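Side-chain contact in dinitrogenase iron-molybdenum cofactor biosynthesis domain-containing protein (Pyrococcus horikoshii, PDB 2YX6), which is of uncharacterised function but binds ADP and, by its family, may take part in iron-molybdenum cofactor biosynthesis: residues V30-E35 with D97-F102. Residues are numbered along the deposited sequence; the frame is centred on the assembly and turned at random.
Sequences VDIEGE and DVIKAF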
loop_
_atom_site.group_PDB
_atom_site.type_symbol
_atom_site.label_atom_id
_atom_site.label_comp_id
_atom_site.label_asym_id
_atom_site.label_seq_id
_atom_site.Cartn_x
_atom_site.Cartn_y
_atom_site.Cartn_z
ATOM N N VAL A 30 9.705 -8.485 -5.651
ATOM C CA VAL A 30 10.902 -8.302 -4.838
ATOM C C VAL A 30 10.576 -8.611 -3.398
ATOM O O VAL A 30 9.668 -7.943 -2.797
ATOM C CB VAL A 30 11.398 -6.821 -4.860
ATOM C CG1 VAL A 30 12.682 -6.734 -3.959
ATOM C CG2 VAL A 30 11.701 -6.366 -6.316
ATOM N N ASP A 31 11.300 -9.574 -2.821
ATOM C CA ASP A 31 11.151 -9.885 -1.427
ATOM C C ASP A 31 12.059 -9.067 -0.553
ATOM O O ASP A 31 13.293 -9.154 -0.661
ATOM C CB ASP A 31 11.450 -11.346 -1.153
ATOM C CG ASP A 31 10.354 -12.220 -1.623
ATOM O OD1 ASP A 31 10.035 -12.159 -2.823
ATOM O OD2 ASP A 31 9.830 -12.973 -0.787
ATOM N N ILE A 32 11.444 -8.289 0.327
ATOM C CA ILE A 32 12.211 -7.346 1.149
ATOM C C ILE A 32 12.098 -7.797 2.617
ATOM O O ILE A 32 11.004 -8.114 3.122
ATOM C CB ILE A 32 11.779 -5.886 0.869
ATOM C CG1 ILE A 32 12.193 -5.552 -0.562
ATOM C CG2 ILE A 32 12.482 -4.885 1.848
ATOM C CD1 ILE A 32 11.594 -4.267 -1.182
ATOM N N GLU A 33 13.241 -7.863 3.284
ATOM C CA GLU A 33 13.288 -8.171 4.719
ATOM C C GLU A 33 14.186 -7.130 5.398
ATOM O O GLU A 33 15.397 -7.135 5.189
ATOM C CB GLU A 33 13.827 -9.576 4.906
ATOM C CG GLU A 33 12.930 -10.619 4.279
ATOM C CD GLU A 33 11.554 -10.697 4.955
ATOM O OE1 GLU A 33 11.053 -9.638 5.472
ATOM O OE2 GLU A 33 10.975 -11.828 4.977
ATOM N N GLY A 34 13.560 -6.179 6.110
ATOM C CA GLY A 34 14.284 -5.020 6.645
ATOM C C GLY A 34 14.839 -4.128 5.539
ATOM O O GLY A 34 14.109 -3.641 4.693
ATOM N N GLU A 35 16.145 -3.912 5.568
ATOM C CA GLU A 35 16.842 -3.116 4.566
ATOM C C GLU A 35 17.273 -4.019 3.451
ATOM O O GLU A 35 17.915 -3.552 2.533
ATOM C CB GLU A 35 18.087 -2.439 5.181
ATOM C CG GLU A 35 17.755 -1.498 6.401
ATOM C CD GLU A 35 18.961 -1.192 7.313
ATOM O OE1 GLU A 35 19.917 -2.024 7.372
ATOM O OE2 GLU A 35 18.936 -0.139 8.009
ATOM N N ASP A 97 16.692 1.313 -8.394
ATOM C CA ASP A 97 16.692 2.590 -7.666
ATOM C C ASP A 97 15.430 2.788 -6.863
ATOM O O ASP A 97 15.452 3.301 -5.756
ATOM C CB ASP A 97 16.846 3.766 -8.606
ATOM C CG ASP A 97 18.247 3.894 -9.206
ATOM O OD1 ASP A 97 19.147 3.136 -8.811
ATOM O OD2 ASP A 97 18.430 4.736 -10.125
ATOM N N VAL A 98 14.311 2.387 -7.440
ATOM C CA VAL A 98 13.014 2.445 -6.786
ATOM C C VAL A 98 12.980 1.609 -5.494
ATOM O O VAL A 98 12.487 2.076 -4.490
ATOM C CB VAL A 98 11.932 1.995 -7.751
ATOM C CG1 VAL A 98 10.628 1.698 -6.997
ATOM C CG2 VAL A 98 11.747 3.035 -8.862
ATOM N N ILE A 99 13.528 0.400 -5.528
ATOM C CA ILE A 99 13.532 -0.543 -4.426
ATOM C C ILE A 99 14.394 0.002 -3.289
ATOM O O ILE A 99 13.988 -0.008 -2.128
ATOM C CB ILE A 99 13.996 -1.966 -4.935
ATOM C CG1 ILE A 99 12.869 -2.617 -5.733
ATOM C CG2 ILE A 99 14.258 -2.900 -3.811
ATOM C CD1 ILE A 99 13.364 -3.554 -6.756
ATOM N N LYS A 100 15.539 0.581 -3.636
ATOM C CA LYS A 100 16.409 1.240 -2.658
ATOM C C LYS A 100 15.701 2.454 -2.043
ATOM O O LYS A 100 15.716 2.611 -0.838
ATOM C CB LYS A 100 17.748 1.662 -3.312
ATOM C CG LYS A 100 18.800 2.171 -2.281
ATOM C CD LYS A 100 19.983 2.850 -2.980
ATOM C CE LYS A 100 21.024 3.460 -2.001
ATOM N NZ LYS A 100 21.496 2.475 -0.977
ATOM N N ALA A 101 15.038 3.265 -2.863
ATOM C CA ALA A 101 14.262 4.405 -2.369
ATOM C C ALA A 101 13.154 3.924 -1.454
ATOM O O ALA A 101 12.993 4.436 -0.346
ATOM C CB ALA A 101 13.696 5.290 -3.505
ATOM N N PHE A 102 12.408 2.927 -1.910
ATOM C CA PHE A 102 11.295 2.382 -1.154
ATOM C C PHE A 102 11.705 1.920 0.288
ATOM O O PHE A 102 11.126 2.326 1.312
ATOM C CB PHE A 102 10.649 1.252 -1.992
ATOM C CG PHE A 102 9.406 0.687 -1.360
ATOM C CD1 PHE A 102 8.191 1.377 -1.455
ATOM C CD2 PHE A 102 9.469 -0.504 -0.604
ATOM C CE1 PHE A 102 7.026 0.862 -0.809
ATOM C CE2 PHE A 102 8.342 -1.002 0.025
ATOM C CZ PHE A 102 7.122 -0.319 -0.074
#
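I99 meets V30 tip to tip and I32 at a slant, and it carries most of the contact between helix 95-103 and strand 26-33, with F102 adding a smaller share. Its course from CB outward illustrates how a beta-branched residue can serve two neighbours on a strand at once. At CB, which points toward the strand, the chain forks. The CG1 arm stands opposite the carbonyl carbon (chi1 -74°), and CG1 lies 4.0 Å from V30 CG2. At the end of this arm CD1 comes to 3.3 Å from the same V30 CG2, tighter than ordinary van der Waals contact. The other branch, I99 CG2, faces both strand residues: it is 4.1 Å from V30 CG1 and 4.0 Å from I32 CD1. I32 takes part through its far methyl, and that CD1 also approaches F102 CD2 at 4.4 Å, lying obliquely to the ring. An alanine in place of I99 would probably open a gap beside V30 and strip I32 CD1 of its aliphatic partner, leaving F102 as its remaining neighbour on the helix. V30 and I32, alternate residues of the strand, share its helix-facing side, whereas D31 between them is turned from the helix and forms a salt bridge with R2 of strand 2-7. The axes of 30-33 and 97-102 approach to 11.1 Å and their N-to-C directions differ by 27°; I99 and F102, three residues apart on the helix, both meet the strand. In the mixed sheet, strand 26-33 lies between 36-44 and 2-7; V37 of the former touches V30 and I99, I5 of the latter touches V30, and F102 extends the apolar layer to V3, I66 and L68, reaching G84 of the second subunit.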